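Aminoglycoside N(3)-acetyltransferase (Enterobacter cloacae, PDB 6NP3) transfers an acetyl group from acetyl-CoA to the N3 amine of 2-deoxystreptamine antibiotics such as gentamicin, probably making its host resistant to them. Local coordinates at residues 13-18 against 156-161; 21-26 against 48-53; 27-32 against 40-45; 236-241 against 245-250. One frame throughout, in Å; residues are numbered along the deposited sequence.

Contact 1. Residues 13-18 against 156-161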
# COMPACT_ATOMS: atom_id res chain seq x y z
N ARG A 13 9.96 -15.24 11.19
CA ARG A 13 9.32 -16.48 11.61
C ARG A 13 8.80 -16.35 13.03
O ARG A 13 7.68 -16.79 13.34
CB ARG A 13 10.31 -17.64 11.49
CG ARG A 13 10.68 -18.02 10.06
CD ARG A 13 9.91 -19.26 9.62
NE ARG A 13 10.15 -19.65 8.24
CZ ARG A 13 9.54 -19.11 7.19
NH1 ARG A 13 8.66 -18.12 7.36
NH2 ARG A 13 9.82 -19.54 5.97
N ASP A 14 9.60 -15.76 13.92
CA ASP A 14 9.15 -15.59 15.30
C ASP A 14 7.88 -14.76 15.37
O ASP A 14 7.02 -15.00 16.22
CB ASP A 14 10.20 -14.86 16.15
CG ASP A 14 11.39 -15.70 16.48
OD1 ASP A 14 11.32 -16.93 16.37
OD2 ASP A 14 12.41 -15.09 16.88
N LEU A 15 7.75 -13.77 14.49
CA LEU A 15 6.59 -12.90 14.49
C LEU A 15 5.35 -13.59 13.93
O LEU A 15 4.23 -13.13 14.17
CB LEU A 15 6.93 -11.70 13.63
CG LEU A 15 5.98 -10.52 13.70
CD1 LEU A 15 6.02 -9.88 15.07
CD2 LEU A 15 6.33 -9.52 12.62
N GLY A 16 5.54 -14.67 13.18
CA GLY A 16 4.42 -15.43 12.68
C GLY A 16 4.31 -15.49 11.18
O GLY A 16 3.34 -16.05 10.68
N VAL A 17 5.28 -14.97 10.45
CA VAL A 17 5.27 -15.17 9.01
C VAL A 17 5.61 -16.62 8.69
O VAL A 17 6.57 -17.18 9.22
CB VAL A 17 6.29 -14.25 8.34
CG1 VAL A 17 6.26 -14.47 6.84
CG2 VAL A 17 5.97 -12.78 8.63
N ARG A 18 4.78 -17.25 7.87
CA ARG A 18 4.93 -18.64 7.51
C ARG A 18 5.09 -18.79 6.01
O ARG A 18 4.61 -17.96 5.21
CB ARG A 18 3.71 -19.43 7.95
CG ARG A 18 3.53 -19.49 9.45
CD ARG A 18 4.62 -20.32 10.11
NE ARG A 18 4.59 -20.30 11.57
CZ ARG A 18 5.29 -19.46 12.33
NH1 ARG A 18 6.07 -18.55 11.79
NH2 ARG A 18 5.19 -19.54 13.65
N LYS A 156 -1.86 -10.73 5.16
CA LYS A 156 -1.33 -10.26 6.44
C LYS A 156 -0.60 -8.95 6.19
O LYS A 156 0.12 -8.81 5.20
CB LYS A 156 -0.35 -11.25 7.06
CG LYS A 156 -0.94 -12.61 7.33
CD LYS A 156 0.08 -13.50 8.00
CE LYS A 156 -0.44 -14.91 8.22
NZ LYS A 156 0.54 -15.76 8.99
N ILE A 157 -0.82 -7.99 7.07
CA ILE A 157 -0.16 -6.70 6.99
C ILE A 157 1.02 -6.72 7.95
O ILE A 157 0.85 -6.93 9.16
CB ILE A 157 -1.12 -5.55 7.31
CG1 ILE A 157 -2.26 -5.52 6.28
CG2 ILE A 157 -0.36 -4.23 7.31
CD1 ILE A 157 -3.48 -4.77 6.68
N LEU A 158 2.23 -6.49 7.44
CA LEU A 158 3.46 -6.60 8.21
C LEU A 158 4.01 -5.19 8.40
O LEU A 158 4.57 -4.60 7.49
CB LEU A 158 4.45 -7.49 7.47
CG LEU A 158 5.87 -7.54 8.01
CD1 LEU A 158 5.90 -7.97 9.45
CD2 LEU A 158 6.71 -8.47 7.15
N SER A 159 3.80 -4.65 9.58
CA SER A 159 4.23 -3.30 9.90
C SER A 159 5.55 -3.40 10.64
O SER A 159 5.61 -3.96 11.74
CB SER A 159 3.19 -2.59 10.78
OG SER A 159 3.68 -1.32 11.21
N ILE A 160 6.60 -2.86 10.04
CA ILE A 160 7.95 -2.94 10.57
C ILE A 160 8.36 -1.53 10.94
O ILE A 160 8.90 -0.79 10.12
CB ILE A 160 8.91 -3.60 9.57
CG1 ILE A 160 8.48 -5.03 9.30
CG2 ILE A 160 10.34 -3.54 10.08
CD1 ILE A 160 9.21 -5.69 8.14
N GLY A 161 8.11 -1.17 12.19
CA GLY A 161 8.38 0.15 12.71
C GLY A 161 7.51 1.25 12.15
O GLY A 161 7.79 2.43 12.40
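The Schellman-closed C-terminal end of helix 5-15, at Leu15 and Gly16, lies against Leu158 and Lys156 of strand 156-160, an inner strand of the mixed sheet. Gly16 breaks the helix with positive phi (118°), and its N-H turns back in a weak bond to Arg13 O. Only two residue pairs touch. Leu15 CD2 meets Leu158 CD1 at 3.6 Å, methyl against methyl, the two side chains passing at a slant. The second pair is polar: the extended chain of Lys156 carries NZ to 3.3 Å from Gly16 O, a weak hydrogen bond, while the stronger partner of the ammonium is Asp21, in a salt bridge.

The turn is braced from within by two arginines. Arg18 NH1 lies 2.8 Å from Arg13 O in a nearly straight bond (175°) that uses a carbonyl lone pair and stays in the guanidinium plane. Val17 O accepts twice, from Arg18 NH1 and, in the conformer described, from Arg13 NH1, each at 3.0 Å and on opposite faces of its carbonyl plane. Arg18 NE and Lys156 NZ stay 6.6 Å apart, so the like charges do not meet. Asp21 would be expected to offset part of the local positive charge; because it shares the ammonium with Gly16 O, the contact combines one leucine pair with a lysine divided between two acceptors.

Contact 2. Residues 21-26 against 48-53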
# COMPACT_ATOMS: atom_id res chain seq x y z
N ASP A 21 2.63 -17.53 3.01
CA ASP A 21 1.82 -16.38 3.38
C ASP A 21 1.80 -15.34 2.26
O ASP A 21 2.70 -15.24 1.42
CB ASP A 21 2.37 -15.72 4.64
CG ASP A 21 2.00 -16.44 5.94
OD1 ASP A 21 1.24 -17.41 5.92
OD2 ASP A 21 2.45 -15.95 7.01
N MET A 22 0.76 -14.51 2.33
CA MET A 22 0.52 -13.34 1.48
C MET A 22 0.73 -12.14 2.40
O MET A 22 -0.09 -11.89 3.29
CB MET A 22 -0.94 -13.41 1.01
CG MET A 22 -1.50 -12.12 0.39
SD MET A 22 -0.99 -11.74 -1.27
CE MET A 22 0.45 -10.73 -0.97
N VAL A 23 1.82 -11.39 2.19
CA VAL A 23 2.23 -10.33 3.12
C VAL A 23 2.34 -8.99 2.41
O VAL A 23 2.94 -8.89 1.33
CB VAL A 23 3.57 -10.69 3.80
CG1 VAL A 23 4.11 -9.55 4.64
CG2 VAL A 23 3.41 -11.95 4.60
N MET A 24 1.79 -7.95 3.05
CA MET A 24 1.92 -6.57 2.58
C MET A 24 2.74 -5.82 3.62
O MET A 24 2.24 -5.57 4.74
CB MET A 24 0.54 -5.92 2.42
CG MET A 24 0.61 -4.49 1.94
SD MET A 24 -0.99 -3.92 1.40
CE MET A 24 -0.51 -2.40 0.63
N PRO A 25 3.96 -5.43 3.31
CA PRO A 25 4.80 -4.75 4.29
C PRO A 25 4.66 -3.23 4.23
O PRO A 25 4.46 -2.62 3.18
CB PRO A 25 6.22 -5.17 3.89
CG PRO A 25 6.13 -5.24 2.39
CD PRO A 25 4.72 -5.78 2.09
N HIS A 26 4.85 -2.64 5.41
CA HIS A 26 4.98 -1.20 5.59
C HIS A 26 6.20 -1.04 6.46
O HIS A 26 6.22 -1.53 7.59
CB HIS A 26 3.75 -0.56 6.27
CG HIS A 26 2.50 -0.66 5.46
ND1 HIS A 26 2.34 0.04 4.29
CD2 HIS A 26 1.39 -1.41 5.63
CE1 HIS A 26 1.15 -0.26 3.78
NE2 HIS A 26 0.56 -1.13 4.57
N GLU A 48 12.33 -14.78 1.34
CA GLU A 48 12.67 -16.08 1.89
C GLU A 48 11.64 -16.52 2.93
O GLU A 48 11.27 -17.69 3.00
CB GLU A 48 14.06 -16.00 2.51
CG GLU A 48 14.52 -17.32 3.07
CD GLU A 48 16.00 -17.37 3.33
OE1 GLU A 48 16.38 -17.90 4.39
OE2 GLU A 48 16.77 -16.87 2.49
N ALA A 49 11.16 -15.58 3.75
CA ALA A 49 10.20 -15.93 4.79
C ALA A 49 8.87 -16.42 4.21
O ALA A 49 8.28 -17.37 4.74
CB ALA A 49 9.97 -14.75 5.74
N VAL A 50 8.38 -15.80 3.15
CA VAL A 50 7.12 -16.27 2.55
C VAL A 50 7.34 -17.49 1.66
O VAL A 50 6.38 -18.21 1.37
CB VAL A 50 6.33 -15.16 1.83
CG1 VAL A 50 6.03 -14.02 2.81
CG2 VAL A 50 7.05 -14.70 0.60
N GLY A 51 8.57 -17.75 1.26
CA GLY A 51 8.89 -18.95 0.51
C GLY A 51 8.44 -18.90 -0.93
O GLY A 51 7.81 -17.95 -1.40
N PRO A 52 8.78 -19.95 -1.68
CA PRO A 52 8.44 -19.97 -3.11
C PRO A 52 6.95 -20.09 -3.42
O PRO A 52 6.58 -19.83 -4.57
CB PRO A 52 9.23 -21.18 -3.64
CG PRO A 52 9.39 -22.05 -2.45
CD PRO A 52 9.55 -21.13 -1.26
N THR A 53 6.09 -20.39 -2.46
CA THR A 53 4.66 -20.31 -2.71
C THR A 53 4.03 -19.07 -2.10
O THR A 53 2.83 -18.86 -2.27
CB THR A 53 3.92 -21.54 -2.16
OG1 THR A 53 3.96 -21.49 -0.72
CG2 THR A 53 4.55 -22.83 -2.61
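Buried helix-on-sheet packing joins Val23 of strand 22-27, and Asp21 just before that strand, to Val50 in the last turn of helix 39-50. No hydrogen bond crosses between the two segments; the evidence is steric, with 140 Å² buried in all and Val50 supplying the largest share. In the conformer described, Val23 CG2 approaches Val50 CG1 to 3.8 Å, the two branched side chains slanting across one another. The same valine leans on the backbone: Val50 CB is 3.7 Å from Asp21 O, and the CA atoms of Asp21 and Val50 are 5.4 Å apart, the nearest such pair. Val50 CG1 reaches the strand because it stands anti to the carbonyl carbon (chi1 -57°), which leaves CG2 in the crowded position between N and C.

Strand 22-27, helix 39-50 and strand 55-59 form a beta-alpha-beta crossover, since the two strands are parallel neighbours in the mixed sheet and the helix lies between them in the chain. Val50 therefore packs on the first strand just before the chain turns toward the second, and Gly51 makes that turn with positive phi (75°). Alternation along the strand separates the environments: Val23 is directed at the helix, whereas Met22 is directed away from it and, like Met24, packs on Phe150 of helix 146-151. Asp21 touches Val50 through its carbonyl O, a van der Waals contact, but its carboxylate serves other parts of the chain, OD2 receiving the backbone N-H of Arg18 besides its lysine partner. Farther along, His26 lines the acetyl-CoA site, as other crystals of the enzyme establish.

Contact 3. Residues 27-32 against 40-45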
# COMPACT_ATOMS: atom_id res chain seq x y z
N VAL A 27 7.23 -0.36 5.97
CA VAL A 27 8.55 -0.41 6.61
C VAL A 27 9.10 0.98 6.87
O VAL A 27 9.12 1.83 5.97
CB VAL A 27 9.55 -1.19 5.73
CG1 VAL A 27 10.92 -1.30 6.41
CG2 VAL A 27 9.00 -2.56 5.37
N SER A 28 9.60 1.20 8.08
CA SER A 28 10.49 2.31 8.39
C SER A 28 11.93 1.78 8.44
O SER A 28 12.33 1.12 9.41
CB SER A 28 10.12 2.93 9.73
OG SER A 28 11.15 3.82 10.16
N LEU A 29 12.71 2.08 7.41
CA LEU A 29 14.08 1.58 7.38
C LEU A 29 14.94 2.20 8.47
O LEU A 29 15.88 1.56 8.96
CB LEU A 29 14.70 1.77 6.00
CG LEU A 29 14.14 0.84 4.92
CD1 LEU A 29 14.55 1.29 3.53
CD2 LEU A 29 14.58 -0.61 5.15
N ARG A 30 14.63 3.44 8.89
CA ARG A 30 15.36 4.06 10.00
C ARG A 30 15.17 3.26 11.28
O ARG A 30 16.11 3.11 12.08
CB ARG A 30 14.88 5.50 10.18
CG ARG A 30 15.81 6.40 11.00
CD ARG A 30 15.42 7.88 10.96
NE ARG A 30 14.59 8.25 9.82
CZ ARG A 30 15.04 8.54 8.60
NH1 ARG A 30 16.34 8.50 8.34
NH2 ARG A 30 14.19 8.86 7.64
N ALA A 31 13.97 2.73 11.51
CA ALA A 31 13.73 1.94 12.70
C ALA A 31 14.41 0.58 12.61
O ALA A 31 14.86 0.04 13.63
CB ALA A 31 12.24 1.72 12.90
N VAL A 32 14.51 0.02 11.41
CA VAL A 32 15.14 -1.29 11.24
C VAL A 32 16.63 -1.23 11.59
O VAL A 32 17.17 -2.14 12.23
CB VAL A 32 14.91 -1.81 9.81
CG1 VAL A 32 15.77 -3.04 9.55
CG2 VAL A 32 13.44 -2.11 9.59
N GLN A 40 18.03 -4.12 0.38
CA GLN A 40 17.83 -5.39 -0.31
C GLN A 40 17.88 -6.57 0.66
O GLN A 40 17.26 -7.61 0.41
CB GLN A 40 18.91 -5.60 -1.37
CG GLN A 40 18.64 -6.83 -2.22
CD GLN A 40 17.41 -6.64 -3.09
OE1 GLN A 40 17.20 -5.58 -3.67
NE2 GLN A 40 16.59 -7.68 -3.18
N THR A 41 18.66 -6.44 1.74
CA THR A 41 18.72 -7.51 2.74
C THR A 41 17.34 -7.84 3.29
O THR A 41 16.98 -9.01 3.45
CB THR A 41 19.68 -7.11 3.88
OG1 THR A 41 20.98 -6.88 3.32
CG2 THR A 41 19.75 -8.19 4.95
N LEU A 42 16.55 -6.81 3.59
CA LEU A 42 15.21 -7.04 4.09
C LEU A 42 14.26 -7.52 3.01
O LEU A 42 13.41 -8.37 3.29
CB LEU A 42 14.70 -5.77 4.75
CG LEU A 42 13.29 -5.85 5.33
CD1 LEU A 42 13.09 -6.95 6.30
CD2 LEU A 42 12.98 -4.50 6.00
N VAL A 43 14.37 -7.01 1.79
CA VAL A 43 13.58 -7.57 0.69
C VAL A 43 13.86 -9.07 0.55
O VAL A 43 12.94 -9.89 0.44
CB VAL A 43 13.86 -6.81 -0.62
CG1 VAL A 43 13.17 -7.46 -1.78
CG2 VAL A 43 13.44 -5.38 -0.51
N ASP A 44 15.15 -9.44 0.52
CA ASP A 44 15.51 -10.86 0.40
C ASP A 44 14.96 -11.66 1.57
O ASP A 44 14.52 -12.80 1.40
CB ASP A 44 17.03 -11.03 0.34
CG ASP A 44 17.65 -10.44 -0.92
OD1 ASP A 44 16.95 -10.27 -1.94
OD2 ASP A 44 18.87 -10.19 -0.90
N ALA A 45 15.02 -11.10 2.77
CA ALA A 45 14.50 -11.82 3.93
C ALA A 45 12.99 -12.03 3.83
O ALA A 45 12.49 -13.10 4.18
CB ALA A 45 14.83 -11.04 5.19
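Leu42, on helix 39-50, meets Val27, Leu29 and Val32 through a single methyl group. Its CB leaves the helix pointing at segment 27-32, yet both CB and CG remain more than 5 Å from every atom of that segment. The chain is carried outward with CG anti to the backbone N (chi1 180°), and at CG it forks. CD1 turns away from the segment, toward Val241 of the edge hairpin. CD2 takes the other branch and does all the touching: it comes to 3.8 Å from Val27 CG1, the two side chains reaching toward each other tip to tip, and it stands 4.3 Å from Leu29 CD2 and also 4.3 Å from Val32 CG2. Three residues of one short segment thus meet one methyl from one side, by apolar packing alone.

The chain leaves strand 22-27 at Ser28, the N-cap of helix 29-32, whose OG accepts a weak bond from Ala31 N at 3.3 Å.

Val27, Ser28, Leu29 and Arg30 contact CoA and acetyl-CoA in other crystals of this enzyme, so Leu42 backs the segment that supplies part of the cofactor site. Around it, Ile101 of helix 101-106 also packs on Leu42, Thr41 and Ala45 of the same helix as Leu42 turn to Leu8 of helix 5-15, and Val32 rests on Ala244 of strand 244-250.

Contact 4. Residues 236-241 against 245-250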
# COMPACT_ATOMS: atom_id res chain seq x y z
N VAL A 236 -2.35 -9.19 18.62
CA VAL A 236 -1.58 -9.09 17.40
C VAL A 236 -0.14 -9.43 17.75
O VAL A 236 0.43 -8.86 18.68
CB VAL A 236 -1.68 -7.65 16.85
CG1 VAL A 236 -0.73 -7.45 15.69
CG2 VAL A 236 -3.12 -7.28 16.47
N ALA A 237 0.47 -10.36 17.00
CA ALA A 237 1.86 -10.69 17.27
C ALA A 237 2.74 -9.47 17.10
O ALA A 237 2.65 -8.75 16.11
CB ALA A 237 2.34 -11.80 16.32
N GLN A 238 3.60 -9.24 18.10
CA GLN A 238 4.52 -8.12 18.13
C GLN A 238 5.91 -8.67 18.41
O GLN A 238 6.08 -9.64 19.14
CB GLN A 238 4.12 -7.15 19.25
CG GLN A 238 2.73 -6.54 19.04
CD GLN A 238 2.06 -6.12 20.34
OE1 GLN A 238 2.57 -5.28 21.07
NE2 GLN A 238 0.92 -6.73 20.63
N GLY A 239 6.90 -8.02 17.83
CA GLY A 239 8.27 -8.42 18.02
C GLY A 239 9.19 -7.65 17.11
O GLY A 239 8.74 -6.90 16.24
N PRO A 240 10.51 -7.85 17.26
CA PRO A 240 11.47 -7.06 16.49
C PRO A 240 11.66 -7.63 15.10
O PRO A 240 11.66 -8.85 14.90
CB PRO A 240 12.77 -7.21 17.30
CG PRO A 240 12.63 -8.56 17.93
CD PRO A 240 11.18 -8.66 18.30
N VAL A 241 11.88 -6.75 14.13
CA VAL A 241 12.48 -7.08 12.85
C VAL A 241 13.60 -6.08 12.66
O VAL A 241 13.35 -4.87 12.66
CB VAL A 241 11.47 -7.01 11.69
CG1 VAL A 241 12.16 -7.26 10.38
CG2 VAL A 241 10.36 -8.01 11.92
N GLN A 245 10.24 -2.27 16.16
CA GLN A 245 9.05 -2.90 16.70
C GLN A 245 8.09 -3.16 15.54
O GLN A 245 7.72 -2.24 14.80
CB GLN A 245 8.37 -1.99 17.71
CG GLN A 245 9.18 -1.69 18.95
CD GLN A 245 9.04 -0.25 19.39
OE1 GLN A 245 8.05 0.12 20.01
NE2 GLN A 245 10.03 0.56 19.06
N SER A 246 7.65 -4.41 15.43
CA SER A 246 6.87 -4.85 14.29
C SER A 246 5.63 -5.61 14.75
O SER A 246 5.55 -6.09 15.88
CB SER A 246 7.73 -5.76 13.40
OG SER A 246 8.91 -5.10 13.00
N ARG A 247 4.65 -5.66 13.85
CA ARG A 247 3.37 -6.29 14.10
C ARG A 247 2.93 -7.02 12.85
O ARG A 247 3.20 -6.56 11.74
CB ARG A 247 2.28 -5.23 14.36
CG ARG A 247 2.39 -4.50 15.69
CD ARG A 247 2.00 -3.02 15.56
NE ARG A 247 2.87 -2.36 14.60
CZ ARG A 247 4.01 -1.75 14.90
NH1 ARG A 247 4.42 -1.69 16.16
NH2 ARG A 247 4.74 -1.21 13.95
N LEU A 248 2.21 -8.12 13.03
CA LEU A 248 1.68 -8.90 11.91
C LEU A 248 0.17 -9.00 12.09
O LEU A 248 -0.32 -9.63 13.03
CB LEU A 248 2.35 -10.27 11.86
CG LEU A 248 2.08 -11.08 10.61
CD1 LEU A 248 2.57 -10.40 9.34
CD2 LEU A 248 2.76 -12.43 10.75
N ILE A 249 -0.55 -8.34 11.20
CA ILE A 249 -1.98 -8.07 11.35
C ILE A 249 -2.77 -8.85 10.31
O ILE A 249 -2.41 -8.88 9.13
CB ILE A 249 -2.22 -6.56 11.13
CG1 ILE A 249 -1.54 -5.74 12.23
CG2 ILE A 249 -3.70 -6.23 11.06
CD1 ILE A 249 -1.38 -4.28 11.92
N ASP A 250 -3.87 -9.48 10.74
CA ASP A 250 -4.78 -10.11 9.79
C ASP A 250 -5.54 -9.00 9.05
O ASP A 250 -6.26 -8.20 9.65
CB ASP A 250 -5.76 -11.05 10.50
CG ASP A 250 -6.67 -11.75 9.52
OD1 ASP A 250 -6.28 -12.79 8.99
OD2 ASP A 250 -7.77 -11.28 9.20
O HOH W 1 -0.39 -11.72 14.66
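Ser246 and Val236 bury the most surface where strands 237-241 and 244-250 pair as a beta hairpin, strand 237-241 being an outermost strand of the mixed sheet. Ser246 sits opposite Gly239 in an antiparallel hydrogen-bonded pair, and two bonds define it: Gly239 N to Ser246 O at 3.1 Å, and Ser246 N to Gly239 O at 2.8 Å but more bent (136°). Both donors are tilted from the carbonyl planes they meet. Ser246 CB lies beside the glycine, 3.2 Å from Gly239 O, and Ser246 OG touches Val241, 3.4 Å from its CG2. The hydroxyl finds its polar partner in Ala244 O rather than across the pair. Val241 and Ser246 both continue onto Ile160 of the neighbouring strand 156-160.

Val236 closes the other end. Its CG1, anti to the backbone N (chi1 172°), meets the partner strand 3.5 Å from Leu248 O and 3.9 Å from Ile249 CG1, and Tyr230 of helix 222-233 packs on both Val236 and Ile249. Between the two ends, Gln238 and Arg247 form a non-hydrogen-bonded pair whose CG atoms touch, the amide and guanidinium planes 36° apart; Arg247 NH2 goes on to Ser159 OG, while Gln238 NE2 returns to Val236 O. Beside Val236, Leu248 N bonds Ala237 O directly, while a water bridges the other two backbone atoms of these residues: it accepts from Ala237 N at 2.8 Å and donates to Leu248 O at 2.7 Å.

Contacts 1 and 4 lie closest, their centres about 5 Å apart, because strands 156-160 and 244-250 are neighbours: Ile157 N is 2.7 Å from Ile249 O, a probable hydrogen bond. Strand 22-27 flanks strand 156-160 on its other edge, bringing contact 2 to about 9 Å from contact 1, with Leu158 CB packed 3.5 Å from Val23 CG1. Contacts 2 and 3 use opposite ends of helix 39-50, about 14 Å between centres. Contact 3 reaches contact 1 through a probable bond from Ser28 N to Ile160 O (2.9 Å). Bound gentamicin lies farther off. The side chain of Val27 in contact 3 is about 13 Å from it, and that of Arg247 in contact 4 about 14 Å.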